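Local coordinates for protein alpha-1,3-glucanase (Streptomyces thermodiastaticus, PDB 7C7D) that probably hydrolyses alpha-1,3-glucan from within the chain, as a thermostable glycoside hydrolase of family 87 whose catalytic unit carries a right-handed parallel beta-helix, at residues G412-K418 / A447-D453; S478-E484 / Q510-N516; Q533-P537 / C558-S562; T541-A547 / G572-W578. All coordinates share one frame; numbering follows the deposited sequence.

All four contacts join successive coils of the beta-helix, running toward its C-terminal end. Interaction 1 is the regular case, two strands in parallel register. Interaction 2, its centre about 16 Å away, joins loops of later coils without touching it. Interactions 2 and 3 do touch, their centres about 11 Å apart, with Val514 N 2.9 Å from Pro537 O in a probable hydrogen bond. Interactions 3 and 4 alternate along the chain, 533-537 running on toward 541-547, and their centres stand about 21 Å apart. The calcium site formed by Glu63, Glu65, Ser88, Gln91 and Asp191 belongs to none of them.

Interaction 1 of 4, residues G412-K418 / A447-D453; sequences GTDITVK and AGTITVD
Strands 415-418 and 449-453 run parallel, their axes 4.7 Å apart and only 5° from the same direction, so that Thr416 pairs with Thr451, Val417 with Val452 and Lys418 with Asp453. This is the lateral stacking of successive coils in a parallel beta-helix, the fold of the pectate lyase-like family. The ladder is straightest in its middle, where Val417 N donates to Thr451 O at 2.8 Å and 172°, and Thr451 N returns the bond to Ile415 O. Through the middle of the ladder, isoleucine, threonine and valine each lie next to their own kind. The side chains of Thr416 and Thr451 lie alongside each other and point the same way, OG1 of the first 3.9 Å from CB of the second. On the face of Ile415 and Val417, the interior side, Ile450 brings CD1 to 4.1 Å from Ile415 CB; Ile409 of strand 407-410 and Ile434 of strand 432-435, from another sheet of the beta-helix, pack against this row. At the other end Lys418 and Asp453 run side by side, both with CG anti to the backbone N, but Lys418 NZ stays 4.3 Å from Asp453 OD2, beyond a salt bridge, while Asp453 OD1 bonds to Thr490. Both chains turn a corner before their strands, at Asp414 and Gly448. There the aspartate carboxylate takes the place of a backbone acceptor: Thr449 N meets Asp414 OD1 at 2.9 Å, nearly along the C-O axis of that oxygen. A water donates to the same Asp414 OD1 and also bonds to Thr449 OG1, 2.9 Å away.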
loop_
_atom_site.group_PDB
_atom_site.type_symbol
_atom_site.label_atom_id
_atom_site.label_comp_id
_atom_site.label_asym_id
_atom_site.label_seq_id
_atom_site.Cartn_x
_atom_site.Cartn_y
_atom_site.Cartn_z
ATOM N N GLY A 412 -15.372 -11.128 -6.085
ATOM C CA GLY A 412 -15.971 -10.892 -4.786
ATOM C C GLY A 412 -17.342 -10.243 -4.879
ATOM O O GLY A 412 -17.799 -9.808 -5.937
ATOM N N THR A 413 -18.002 -10.181 -3.722
ATOM C CA THR A 413 -19.413 -9.824 -3.640
ATOM C C THR A 413 -19.613 -8.698 -2.639
ATOM O O THR A 413 -19.183 -8.810 -1.489
ATOM C CB THR A 413 -20.228 -11.040 -3.198
ATOM O OG1 THR A 413 -20.059 -12.079 -4.165
ATOM C CG2 THR A 413 -21.710 -10.691 -3.076
ATOM N N ASP A 414 -20.281 -7.623 -3.069
ATOM C CA ASP A 414 -20.674 -6.551 -2.156
ATOM C C ASP A 414 -19.453 -5.971 -1.440
ATOM O O ASP A 414 -19.346 -5.986 -0.213
ATOM C CB ASP A 414 -21.753 -7.016 -1.167
ATOM C CG ASP A 414 -23.089 -7.265 -1.838
ATOM O OD1 ASP A 414 -23.344 -6.704 -2.926
ATOM O OD2 ASP A 414 -23.897 -8.030 -1.280
ATOM N N ILE A 415 -18.530 -5.453 -2.241
ATOM C CA ILE A 415 -17.251 -4.934 -1.772
ATOM C C ILE A 415 -17.302 -3.412 -1.779
ATOM O O ILE A 415 -17.863 -2.802 -2.699
ATOM C CB ILE A 415 -16.118 -5.438 -2.692
ATOM C CG1 ILE A 415 -16.078 -6.968 -2.748
ATOM C CG2 ILE A 415 -14.777 -4.848 -2.289
ATOM C CD1 ILE A 415 -15.949 -7.619 -1.413
ATOM N N THR A 416 -16.678 -2.794 -0.777
ATOM C CA THR A 416 -16.589 -1.343 -0.684
ATOM C C THR A 416 -15.132 -0.901 -0.656
ATOM O O THR A 416 -14.328 -1.433 0.118
ATOM C CB THR A 416 -17.327 -0.849 0.562
ATOM O OG1 THR A 416 -18.717 -1.172 0.434
ATOM C CG2 THR A 416 -17.188 0.660 0.717
ATOM N N VAL A 417 -14.808 0.084 -1.489
ATOM C CA VAL A 417 -13.506 0.739 -1.510
ATOM C C VAL A 417 -13.810 2.221 -1.339
ATOM O O VAL A 417 -14.301 2.865 -2.275
ATOM C CB VAL A 417 -12.759 0.462 -2.825
ATOM C CG1 VAL A 417 -11.445 1.227 -2.874
ATOM C CG2 VAL A 417 -12.519 -1.030 -3.001
ATOM N N LYS A 418 -13.547 2.764 -0.148
ATOM C CA LYS A 418 -14.072 4.078 0.220
ATOM C C LYS A 418 -13.030 4.953 0.902
ATOM O O LYS A 418 -12.365 4.517 1.841
ATOM C CB LYS A 418 -15.287 3.922 1.147
ATOM C CG LYS A 418 -15.847 5.235 1.681
ATOM C CD LYS A 418 -17.004 4.996 2.656
ATOM C CE LYS A 418 -18.314 5.614 2.199
ATOM N NZ LYS A 418 -19.471 4.845 2.742
ATOM N N ALA A 447 -19.747 -9.685 -8.000
ATOM C CA ALA A 447 -21.179 -9.905 -7.849
ATOM C C ALA A 447 -21.757 -8.880 -6.883
ATOM O O ALA A 447 -21.056 -8.323 -6.032
ATOM C CB ALA A 447 -21.495 -11.321 -7.349
ATOM N N GLY A 448 -23.062 -8.663 -7.005
ATOM C CA GLY A 448 -23.740 -7.726 -6.123
ATOM C C GLY A 448 -23.426 -6.306 -6.518
ATOM O O GLY A 448 -23.544 -5.935 -7.689
ATOM N N THR A 449 -23.010 -5.504 -5.542
ATOM C CA THR A 449 -22.684 -4.102 -5.753
ATOM C C THR A 449 -21.250 -3.860 -5.318
ATOM O O THR A 449 -20.855 -4.246 -4.213
ATOM C CB THR A 449 -23.620 -3.211 -4.935
ATOM O OG1 THR A 449 -24.973 -3.479 -5.316
ATOM C CG2 THR A 449 -23.326 -1.734 -5.176
ATOM N N ILE A 450 -20.473 -3.224 -6.182
ATOM C CA ILE A 450 -19.131 -2.781 -5.844
ATOM C C ILE A 450 -19.203 -1.273 -5.677
ATOM O O ILE A 450 -19.485 -0.549 -6.640
ATOM C CB ILE A 450 -18.109 -3.159 -6.924
ATOM C CG1 ILE A 450 -18.274 -4.626 -7.364
ATOM C CG2 ILE A 450 -16.703 -2.875 -6.428
ATOM C CD1 ILE A 450 -18.060 -5.654 -6.257
ATOM N N THR A 451 -18.960 -0.805 -4.460
ATOM C CA THR A 451 -19.085 0.602 -4.116
ATOM C C THR A 451 -17.692 1.208 -4.023
ATOM O O THR A 451 -16.904 0.827 -3.155
ATOM C CB THR A 451 -19.806 0.726 -2.772
ATOM O OG1 THR A 451 -21.115 0.147 -2.865
ATOM C CG2 THR A 451 -19.932 2.175 -2.355
ATOM N N VAL A 452 -17.392 2.142 -4.911
ATOM C CA VAL A 452 -16.087 2.790 -4.972
ATOM C C VAL A 452 -16.343 4.279 -4.753
ATOM O O VAL A 452 -16.671 5.006 -5.690
ATOM C CB VAL A 452 -15.391 2.518 -6.310
ATOM C CG1 VAL A 452 -14.001 3.148 -6.340
ATOM C CG2 VAL A 452 -15.331 1.011 -6.593
ATOM N N ASP A 453 -16.217 4.745 -3.508
ATOM C CA ASP A 453 -16.723 6.062 -3.120
ATOM C C ASP A 453 -15.664 6.889 -2.403
ATOM O O ASP A 453 -15.025 6.407 -1.466
ATOM C CB ASP A 453 -17.927 5.917 -2.187
ATOM C CG ASP A 453 -18.422 7.258 -1.678
ATOM O OD1 ASP A 453 -18.886 8.080 -2.502
ATOM O OD2 ASP A 453 -18.315 7.514 -0.466
HETATM O O HOH W 1 -25.807 -5.829 -3.821
#

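Interaction 2 of 4, residues S478-E484 / Q510-N516; sequences SYDSAIE and QGHAVKN
The imidazole of His512 packs against the loop 478-484, and Ser481 CA sits over one of its faces, 3.8 Å from the ring centroid in a CH-pi contact. The carbonyl oxygens of Ser478 and Tyr479 lie instead at the ring edge, near its plane. A bond within its own segment fixes the ring's rotation: His512 NE2 donates to Gln510 OE1 at 2.7 Å, with the acceptor close to the ring plane. The other end of that amide reaches across the contact, where Gln510 NE2 bonds to Asp480 OD1 at 3.1 Å. The donor approaches from above the carboxylate plane, amide and carboxylate being turned 46° apart, while Asp480 OD2 is held by Lys438 N. Ser478 holds the histidine's own backbone. Its OG, set between the backbone N and the carbonyl carbon (chi1 55°), donates to His512 O at 2.7 Å from well above the carbonyl plane. Farther along, Ile483 N bonds to Ala513 O at 3.0 Å, joining successive turns of the beta-helix through their loops. Ile483 directs CG1 toward Val514, and at the exposed end the extended Lys515 crosses Glu484, NZ lying 3.3 Å from OE1 in a weak salt bridge. The chemistry thus divides: hydrogen bonds running from His512 through the Gln510 amide to Asp480 orient one end, whereas at the other the long Glu484-Lys515 ion pair is supplemented by a bridging water.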
loop_
_atom_site.group_PDB
_atom_site.type_symbol
_atom_site.label_atom_id
_atom_site.label_comp_id
_atom_site.label_asym_id
_atom_site.label_seq_id
_atom_site.Cartn_x
_atom_site.Cartn_y
_atom_site.Cartn_z
ATOM N N SER A 478 -13.016 -6.170 -17.307
ATOM C CA SER A 478 -13.782 -7.401 -17.516
ATOM C C SER A 478 -12.890 -8.506 -18.099
ATOM O O SER A 478 -13.167 -9.092 -19.148
ATOM C CB SER A 478 -14.944 -7.099 -18.449
ATOM O OG SER A 478 -14.440 -6.521 -19.642
ATOM N N TYR A 479 -11.805 -8.808 -17.378
ATOM C CA TYR A 479 -10.695 -9.546 -17.977
ATOM C C TYR A 479 -11.108 -10.952 -18.412
ATOM O O TYR A 479 -10.972 -11.318 -19.585
ATOM C CB TYR A 479 -9.518 -9.567 -17.003
ATOM C CG TYR A 479 -8.206 -10.024 -17.605
ATOM C CD1 TYR A 479 -8.011 -11.350 -17.987
ATOM C CD2 TYR A 479 -7.151 -9.136 -17.772
ATOM C CE1 TYR A 479 -6.818 -11.770 -18.533
ATOM C CE2 TYR A 479 -5.943 -9.555 -18.314
ATOM C CZ TYR A 479 -5.789 -10.874 -18.695
ATOM O OH TYR A 479 -4.603 -11.320 -19.237
ATOM N N ASP A 480 -11.596 -11.768 -17.481
ATOM C CA ASP A 480 -11.993 -13.132 -17.816
ATOM C C ASP A 480 -13.499 -13.333 -17.892
ATOM O O ASP A 480 -13.943 -14.418 -18.290
ATOM C CB ASP A 480 -11.364 -14.141 -16.843
ATOM C CG ASP A 480 -9.871 -14.306 -17.074
ATOM O OD1 ASP A 480 -9.486 -14.734 -18.186
ATOM O OD2 ASP A 480 -9.088 -13.984 -16.154
ATOM N N SER A 481 -14.293 -12.322 -17.544
ATOM C CA SER A 481 -15.742 -12.415 -17.649
ATOM C C SER A 481 -16.329 -11.012 -17.575
ATOM O O SER A 481 -15.694 -10.077 -17.084
ATOM C CB SER A 481 -16.341 -13.322 -16.565
ATOM O OG SER A 481 -16.141 -12.783 -15.269
ATOM N N ALA A 482 -17.550 -10.881 -18.084
ATOM C CA ALA A 482 -18.250 -9.606 -18.109
ATOM C C ALA A 482 -18.591 -9.142 -16.695
ATOM O O ALA A 482 -18.706 -9.935 -15.755
ATOM C CB ALA A 482 -19.536 -9.745 -18.917
ATOM N N ILE A 483 -18.757 -7.830 -16.550
ATOM C CA ILE A 483 -19.116 -7.243 -15.261
ATOM C C ILE A 483 -20.590 -7.536 -14.990
ATOM O O ILE A 483 -21.476 -6.930 -15.600
ATOM C CB ILE A 483 -18.839 -5.737 -15.228
ATOM C CG1 ILE A 483 -17.403 -5.422 -15.682
ATOM C CG2 ILE A 483 -19.142 -5.174 -13.849
ATOM C CD1 ILE A 483 -16.297 -5.975 -14.801
ATOM N N GLU A 484 -20.857 -8.470 -14.072
ATOM C CA GLU A 484 -22.225 -8.816 -13.712
ATOM C C GLU A 484 -22.666 -8.187 -12.400
ATOM O O GLU A 484 -23.843 -8.305 -12.033
ATOM C CB GLU A 484 -22.406 -10.340 -13.662
ATOM C CG GLU A 484 -21.906 -11.070 -14.904
ATOM C CD GLU A 484 -22.723 -10.788 -16.155
ATOM O OE1 GLU A 484 -23.747 -10.077 -16.076
ATOM O OE2 GLU A 484 -22.329 -11.284 -17.234
ATOM N N GLN A 510 -10.413 -10.508 -24.580
ATOM C CA GLN A 510 -11.512 -11.446 -24.774
ATOM C C GLN A 510 -12.838 -10.769 -25.104
ATOM O O GLN A 510 -13.795 -11.461 -25.469
ATOM C CB GLN A 510 -11.665 -12.344 -23.540
ATOM C CG GLN A 510 -10.383 -13.096 -23.162
ATOM C CD GLN A 510 -10.459 -13.753 -21.789
ATOM O OE1 GLN A 510 -11.540 -14.077 -21.303
ATOM N NE2 GLN A 510 -9.304 -13.946 -21.157
ATOM N N GLY A 511 -12.925 -9.446 -24.988
ATOM C CA GLY A 511 -14.123 -8.741 -25.408
ATOM C C GLY A 511 -15.332 -8.903 -24.514
ATOM O O GLY A 511 -16.461 -8.795 -24.999
ATOM N N HIS A 512 -15.136 -9.136 -23.218
ATOM C CA HIS A 512 -16.265 -9.196 -22.302
ATOM C C HIS A 512 -16.745 -7.788 -21.972
ATOM O O HIS A 512 -15.951 -6.847 -21.857
ATOM C CB HIS A 512 -15.864 -9.895 -21.005
ATOM C CG HIS A 512 -15.298 -11.263 -21.207
ATOM N ND1 HIS A 512 -16.032 -12.302 -21.739
ATOM C CD2 HIS A 512 -14.066 -11.763 -20.950
ATOM C CE1 HIS A 512 -15.274 -13.383 -21.803
ATOM N NE2 HIS A 512 -14.079 -13.083 -21.329
ATOM N N ALA A 513 -18.055 -7.647 -21.780
ATOM C CA ALA A 513 -18.638 -6.325 -21.586
ATOM C C ALA A 513 -18.274 -5.728 -20.229
ATOM O O ALA A 513 -18.314 -6.401 -19.192
ATOM C CB ALA A 513 -20.159 -6.396 -21.706
ATOM N N VAL A 514 -17.921 -4.446 -20.249
ATOM C CA VAL A 514 -17.953 -3.608 -19.060
ATOM C C VAL A 514 -19.305 -2.911 -19.094
ATOM O O VAL A 514 -19.587 -2.124 -20.001
ATOM C CB VAL A 514 -16.797 -2.600 -19.039
ATOM C CG1 VAL A 514 -17.008 -1.590 -17.916
ATOM C CG2 VAL A 514 -15.471 -3.320 -18.867
ATOM N N LYS A 515 -20.153 -3.227 -18.121
ATOM C CA LYS A 515 -21.524 -2.738 -18.095
ATOM C C LYS A 515 -21.926 -2.594 -16.637
ATOM O O LYS A 515 -21.198 -3.009 -15.733
ATOM C CB LYS A 515 -22.457 -3.712 -18.821
ATOM C CG LYS A 515 -22.293 -5.154 -18.358
ATOM C CD LYS A 515 -23.351 -6.066 -18.960
ATOM C CE LYS A 515 -23.181 -7.496 -18.460
ATOM N NZ LYS A 515 -24.374 -8.337 -18.755
ATOM N N ASN A 516 -23.098 -1.993 -16.413
ATOM C CA ASN A 516 -23.613 -1.763 -15.061
ATOM C C ASN A 516 -22.717 -0.822 -14.269
ATOM O O ASN A 516 -22.694 -0.861 -13.035
ATOM C CB ASN A 516 -23.851 -3.060 -14.279
ATOM C CG ASN A 516 -24.630 -4.083 -15.074
ATOM O OD1 ASN A 516 -25.670 -3.771 -15.651
ATOM N ND2 ASN A 516 -24.138 -5.317 -15.101
HETATM O O HOH W 2 -10.400 -9.779 -21.709
HETATM O O HOH W 3 -10.956 -16.728 -19.399
HETATM O O HOH W 4 -23.486 -10.978 -19.405
#

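Interaction 3 of 4, residues Q533-P537 / C558-S562; sequences QAEAP and CPFPS
Segments 533-537 and 558-562 come closest at Glu535 and Pro559, whose CA atoms are 3.9 Å apart, and two backbone bonds join them as strand 533-534 gives way to loop. Cys558 N donates to Ala534 O at 2.9 Å and 165°, continuing the strand pairing. Phe560 N then reaches Glu535 O, also at 2.9 Å, but from above the carbonyl plane, a sign that the chains are leaving regular register. Pro559, between these two donors, has no N-H to give; its CA instead makes a C-H contact with the same Glu535 O at 3.2 Å. The principal side-chain meeting is between Glu535 and Phe560. A chi1 of 69° turns the phenyl ring back toward the glutamate, which brings CE2 to 3.5 Å from Glu535 OE2. The carboxylate stands at the ring edge, near the ring plane, with its own plane 74° away from that of the ring. In the parallel beta-helix this is the exit from paired strands: 530-534 and 553-557 are neighbours in one face, and 553-557 is that face's last strand. The second carboxylate oxygen, Glu535 OE1, is bonded by Gln533 NE2 at 2.8 Å from above its plane, and Gln533 is itself fastened to Pro470 O and Ser500. A water donates to Cys558 O at 2.7 Å and more weakly to Glu535 OE2. Pro559 CB packs against the Ala536 backbone, while the sulfur of Cys558 is tied by a disulfide to Cys585.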
loop_
_atom_site.group_PDB
_atom_site.type_symbol
_atom_site.label_atom_id
_atom_site.label_comp_id
_atom_site.label_asym_id
_atom_site.label_seq_id
_atom_site.Cartn_x
_atom_site.Cartn_y
_atom_site.Cartn_z
ATOM N N GLN A 533 -11.027 6.368 -20.963
ATOM C CA GLN A 533 -10.351 5.493 -21.913
ATOM C C GLN A 533 -11.202 4.227 -21.997
ATOM O O GLN A 533 -11.132 3.366 -21.117
ATOM C CB GLN A 533 -8.941 5.201 -21.415
ATOM C CG GLN A 533 -8.101 4.318 -22.320
ATOM C CD GLN A 533 -6.712 4.088 -21.758
ATOM O OE1 GLN A 533 -6.009 5.036 -21.396
ATOM N NE2 GLN A 533 -6.307 2.830 -21.678
ATOM N N ALA A 534 -12.046 4.144 -23.027
ATOM C CA ALA A 534 -13.030 3.074 -23.174
ATOM C C ALA A 534 -12.566 2.108 -24.256
ATOM O O ALA A 534 -12.557 2.446 -25.445
ATOM C CB ALA A 534 -14.407 3.638 -23.507
ATOM N N GLU A 535 -12.200 0.898 -23.841
ATOM C CA GLU A 535 -11.662 -0.101 -24.746
ATOM C C GLU A 535 -12.393 -1.432 -24.686
ATOM O O GLU A 535 -12.030 -2.352 -25.424
ATOM C CB GLU A 535 -10.176 -0.320 -24.462
ATOM C CG GLU A 535 -9.369 0.926 -24.683
ATOM C CD GLU A 535 -7.912 0.699 -24.418
ATOM O OE1 GLU A 535 -7.508 0.819 -23.247
ATOM O OE2 GLU A 535 -7.181 0.375 -25.375
ATOM N N ALA A 536 -13.365 -1.571 -23.827
ATOM C CA ALA A 536 -14.212 -2.747 -23.789
ATOM C C ALA A 536 -15.556 -2.432 -24.422
ATOM O O ALA A 536 -15.993 -1.280 -24.409
ATOM C CB ALA A 536 -14.471 -3.160 -22.340
ATOM N N PRO A 537 -16.242 -3.421 -24.985
ATOM C CA PRO A 537 -17.659 -3.232 -25.311
ATOM C C PRO A 537 -18.462 -3.098 -24.027
ATOM O O PRO A 537 -18.014 -3.473 -22.943
ATOM C CB PRO A 537 -18.023 -4.518 -26.057
ATOM C CG PRO A 537 -17.064 -5.542 -25.508
ATOM C CD PRO A 537 -15.790 -4.807 -25.215
ATOM N N CYS A 558 -12.735 3.189 -28.248
ATOM C CA CYS A 558 -12.222 2.315 -29.303
ATOM C C CYS A 558 -12.164 0.890 -28.768
ATOM O O CYS A 558 -11.098 0.394 -28.379
ATOM C CB CYS A 558 -10.842 2.790 -29.780
ATOM S SG CYS A 558 -10.688 4.579 -30.168
ATOM N N PRO A 559 -13.309 0.196 -28.716
ATOM C CA PRO A 559 -13.329 -1.151 -28.134
ATOM C C PRO A 559 -12.538 -2.156 -28.953
ATOM O O PRO A 559 -12.468 -2.088 -30.183
ATOM C CB PRO A 559 -14.819 -1.525 -28.123
ATOM C CG PRO A 559 -15.552 -0.239 -28.271
ATOM C CD PRO A 559 -14.658 0.657 -29.082
ATOM N N PHE A 560 -11.952 -3.115 -28.245
ATOM C CA PHE A 560 -11.295 -4.256 -28.861
ATOM C C PHE A 560 -11.690 -5.510 -28.097
ATOM O O PHE A 560 -12.008 -5.436 -26.905
ATOM C CB PHE A 560 -9.761 -4.086 -28.931
ATOM C CG PHE A 560 -9.046 -4.122 -27.595
ATOM C CD1 PHE A 560 -8.669 -5.330 -27.028
ATOM C CD2 PHE A 560 -8.684 -2.943 -26.950
ATOM C CE1 PHE A 560 -7.982 -5.366 -25.816
ATOM C CE2 PHE A 560 -7.995 -2.976 -25.740
ATOM C CZ PHE A 560 -7.648 -4.186 -25.174
ATOM N N PRO A 561 -11.695 -6.680 -28.758
ATOM C CA PRO A 561 -11.358 -6.874 -30.172
ATOM C C PRO A 561 -12.465 -6.468 -31.122
ATOM O O PRO A 561 -13.638 -6.403 -30.751
ATOM C CB PRO A 561 -11.166 -8.389 -30.268
ATOM C CG PRO A 561 -12.079 -8.938 -29.237
ATOM C CD PRO A 561 -12.030 -7.954 -28.099
ATOM N N SER A 562 -12.079 -6.210 -32.366
ATOM C CA SER A 562 -13.058 -6.039 -33.427
ATOM C C SER A 562 -14.004 -7.230 -33.447
ATOM O O SER A 562 -13.570 -8.384 -33.386
ATOM C CB SER A 562 -12.331 -5.947 -34.764
ATOM O OG SER A 562 -11.447 -4.846 -34.778
HETATM O O HOH W 5 -8.437 0.368 -28.429
#

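Interaction 4 of 4, residues T541-A547 / G572-W578; sequences TFRNVTA and GGGNSGW
Trp578 turns the edge of its indole toward Phe542 and Val545, and this is the tightly packed half of the contact. With the phenyl face of Phe542 it forms an offset edge-to-face pair, centroids 5.7 Å apart and planes at 71°, with CH2 3.8 Å from Phe542 CB. The Val545 side chain crosses the indole at about a right angle, CG1 lying near NE1, and Ala547 CB approaches CD1. The first torsion of Trp578, 58°, directs the ring toward 541-547. NE1 then donates to Val545 O at 2.9 Å, from above the carbonyl plane, while Ser576 N reaches that oxygen from the opposite face. Asn575 does similar work one step earlier. Its ND2 bonds to Phe542 O, joining Gly572 N from the other face, and its OD1 accepts from Val545 N at 2.9 Å, in the carbonyl plane of the amide. The side chain thus supplies both a donor and an acceptor where strand 538-550 turns its corner at Asn544, near the C-terminal end of the beta-helix. The opposite flank is looser and wet. Gly574 passes over Asn544, whose ND2 is held by Asp520, and one water joins Thr546 OG1, Gly574 O and Ser576 OG. A second water bonds to Ala547 O and Ser576 OG. Buried polarity is therefore met by direct bonds, two carbonyl oxygens each taking two donors, whereas the outer hydroxyls of Thr546 and Ser576, 4.1 Å apart at their OG1 and OG atoms, communicate through solvent.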
loop_
_atom_site.group_PDB
_atom_site.type_symbol
_atom_site.label_atom_id
_atom_site.label_comp_id
_atom_site.label_asym_id
_atom_site.label_seq_id
_atom_site.Cartn_x
_atom_site.Cartn_y
_atom_site.Cartn_z
ATOM N N THR A 541 -22.687 4.979 -17.522
ATOM C CA THR A 541 -23.306 6.284 -17.368
ATOM C C THR A 541 -22.385 7.185 -16.563
ATOM O O THR A 541 -21.836 6.766 -15.537
ATOM C CB THR A 541 -24.646 6.148 -16.647
ATOM O OG1 THR A 541 -25.506 5.313 -17.426
ATOM C CG2 THR A 541 -25.308 7.513 -16.449
ATOM N N PHE A 542 -22.222 8.419 -17.032
ATOM C CA PHE A 542 -21.373 9.407 -16.381
ATOM C C PHE A 542 -22.189 10.638 -16.023
ATOM O O PHE A 542 -22.840 11.227 -16.893
ATOM C CB PHE A 542 -20.227 9.823 -17.299
ATOM C CG PHE A 542 -19.350 8.671 -17.689
ATOM C CD1 PHE A 542 -19.731 7.813 -18.713
ATOM C CD2 PHE A 542 -18.170 8.414 -17.017
ATOM C CE1 PHE A 542 -18.949 6.735 -19.070
ATOM C CE2 PHE A 542 -17.370 7.323 -17.371
ATOM C CZ PHE A 542 -17.765 6.495 -18.401
ATOM N N ARG A 543 -22.146 11.030 -14.750
ATOM C CA ARG A 543 -22.807 12.235 -14.277
ATOM C C ARG A 543 -21.854 13.006 -13.377
ATOM O O ARG A 543 -21.076 12.413 -12.627
ATOM C CB ARG A 543 -24.052 11.911 -13.420
ATOM C CG ARG A 543 -25.205 11.238 -14.130
ATOM C CD ARG A 543 -26.416 11.137 -13.204
ATOM N NE ARG A 543 -26.160 10.291 -12.041
ATOM C CZ ARG A 543 -26.452 8.995 -11.985
ATOM N NH1 ARG A 543 -27.013 8.401 -13.030
ATOM N NH2 ARG A 543 -26.185 8.293 -10.891
ATOM N N ASN A 544 -21.942 14.337 -13.433
ATOM C CA ASN A 544 -21.291 15.189 -12.444
ATOM C C ASN A 544 -19.775 15.025 -12.416
ATOM O O ASN A 544 -19.150 15.158 -11.363
ATOM C CB ASN A 544 -21.914 14.973 -11.065
ATOM C CG ASN A 544 -23.406 15.156 -11.104
ATOM O OD1 ASN A 544 -23.889 16.119 -11.712
ATOM N ND2 ASN A 544 -24.152 14.232 -10.508
ATOM N N VAL A 545 -19.172 14.772 -13.574
ATOM C CA VAL A 545 -17.721 14.687 -13.694
ATOM C C VAL A 545 -17.218 16.027 -14.211
ATOM O O VAL A 545 -17.520 16.417 -15.343
ATOM C CB VAL A 545 -17.304 13.534 -14.613
ATOM C CG1 VAL A 545 -15.788 13.536 -14.820
ATOM C CG2 VAL A 545 -17.775 12.205 -14.030
ATOM N N THR A 546 -16.476 16.744 -13.368
ATOM C CA THR A 546 -15.894 18.041 -13.707
ATOM C C THR A 546 -14.406 17.845 -13.972
ATOM O O THR A 546 -13.672 17.409 -13.082
ATOM C CB THR A 546 -16.070 19.003 -12.530
ATOM O OG1 THR A 546 -17.462 19.117 -12.194
ATOM C CG2 THR A 546 -15.504 20.376 -12.865
ATOM N N ALA A 547 -13.956 18.179 -15.180
ATOM C CA ALA A 547 -12.564 18.001 -15.567
ATOM C C ALA A 547 -11.951 19.340 -15.941
ATOM O O ALA A 547 -12.606 20.185 -16.565
ATOM C CB ALA A 547 -12.441 17.047 -16.759
ATOM N N GLY A 572 -25.119 11.492 -18.450
ATOM C CA GLY A 572 -26.212 11.643 -17.516
ATOM C C GLY A 572 -26.365 13.032 -16.936
ATOM O O GLY A 572 -27.204 13.230 -16.049
ATOM N N GLY A 573 -25.579 13.995 -17.399
ATOM C CA GLY A 573 -25.729 15.370 -16.986
ATOM C C GLY A 573 -24.685 15.803 -15.967
ATOM O O GLY A 573 -24.055 14.994 -15.280
ATOM N N GLY A 574 -24.502 17.116 -15.879
ATOM C CA GLY A 574 -23.612 17.694 -14.902
ATOM C C GLY A 574 -22.143 17.562 -15.216
ATOM O O GLY A 574 -21.319 17.885 -14.357
ATOM N N ASN A 575 -21.790 17.115 -16.419
ATOM C CA ASN A 575 -20.398 16.933 -16.797
ATOM C C ASN A 575 -19.878 18.202 -17.453
ATOM O O ASN A 575 -20.611 18.884 -18.173
ATOM C CB ASN A 575 -20.274 15.769 -17.780
ATOM C CG ASN A 575 -20.738 14.450 -17.186
ATOM O OD1 ASN A 575 -20.297 14.053 -16.106
ATOM N ND2 ASN A 575 -21.630 13.761 -17.895
ATOM N N SER A 576 -18.607 18.515 -17.217
ATOM C CA SER A 576 -18.020 19.679 -17.864
ATOM C C SER A 576 -16.521 19.488 -18.029
ATOM O O SER A 576 -15.877 18.801 -17.234
ATOM C CB SER A 576 -18.288 20.971 -17.082
ATOM O OG SER A 576 -17.659 20.943 -15.812
ATOM N N GLY A 577 -15.975 20.108 -19.073
ATOM C CA GLY A 577 -14.549 20.122 -19.302
ATOM C C GLY A 577 -14.000 18.948 -20.075
ATOM O O GLY A 577 -12.789 18.913 -20.338
ATOM N N TRP A 578 -14.838 17.987 -20.458
ATOM C CA TRP A 578 -14.358 16.825 -21.195
ATOM C C TRP A 578 -15.318 16.455 -22.316
ATOM O O TRP A 578 -15.513 15.275 -22.629
ATOM C CB TRP A 578 -14.040 15.644 -20.268
ATOM C CG TRP A 578 -15.178 15.156 -19.415
ATOM C CD1 TRP A 578 -15.730 15.789 -18.329
ATOM C CD2 TRP A 578 -15.889 13.919 -19.559
ATOM N NE1 TRP A 578 -16.749 15.029 -17.806
ATOM C CE2 TRP A 578 -16.865 13.876 -18.539
ATOM C CE3 TRP A 578 -15.802 12.849 -20.457
ATOM C CZ2 TRP A 578 -17.742 12.804 -18.388
ATOM C CZ3 TRP A 578 -16.675 11.786 -20.307
ATOM C CH2 TRP A 578 -17.635 11.770 -19.277
HETATM O O HOH W 6 -19.224 19.708 -14.023
HETATM O O HOH W 7 -14.894 21.815 -15.874
#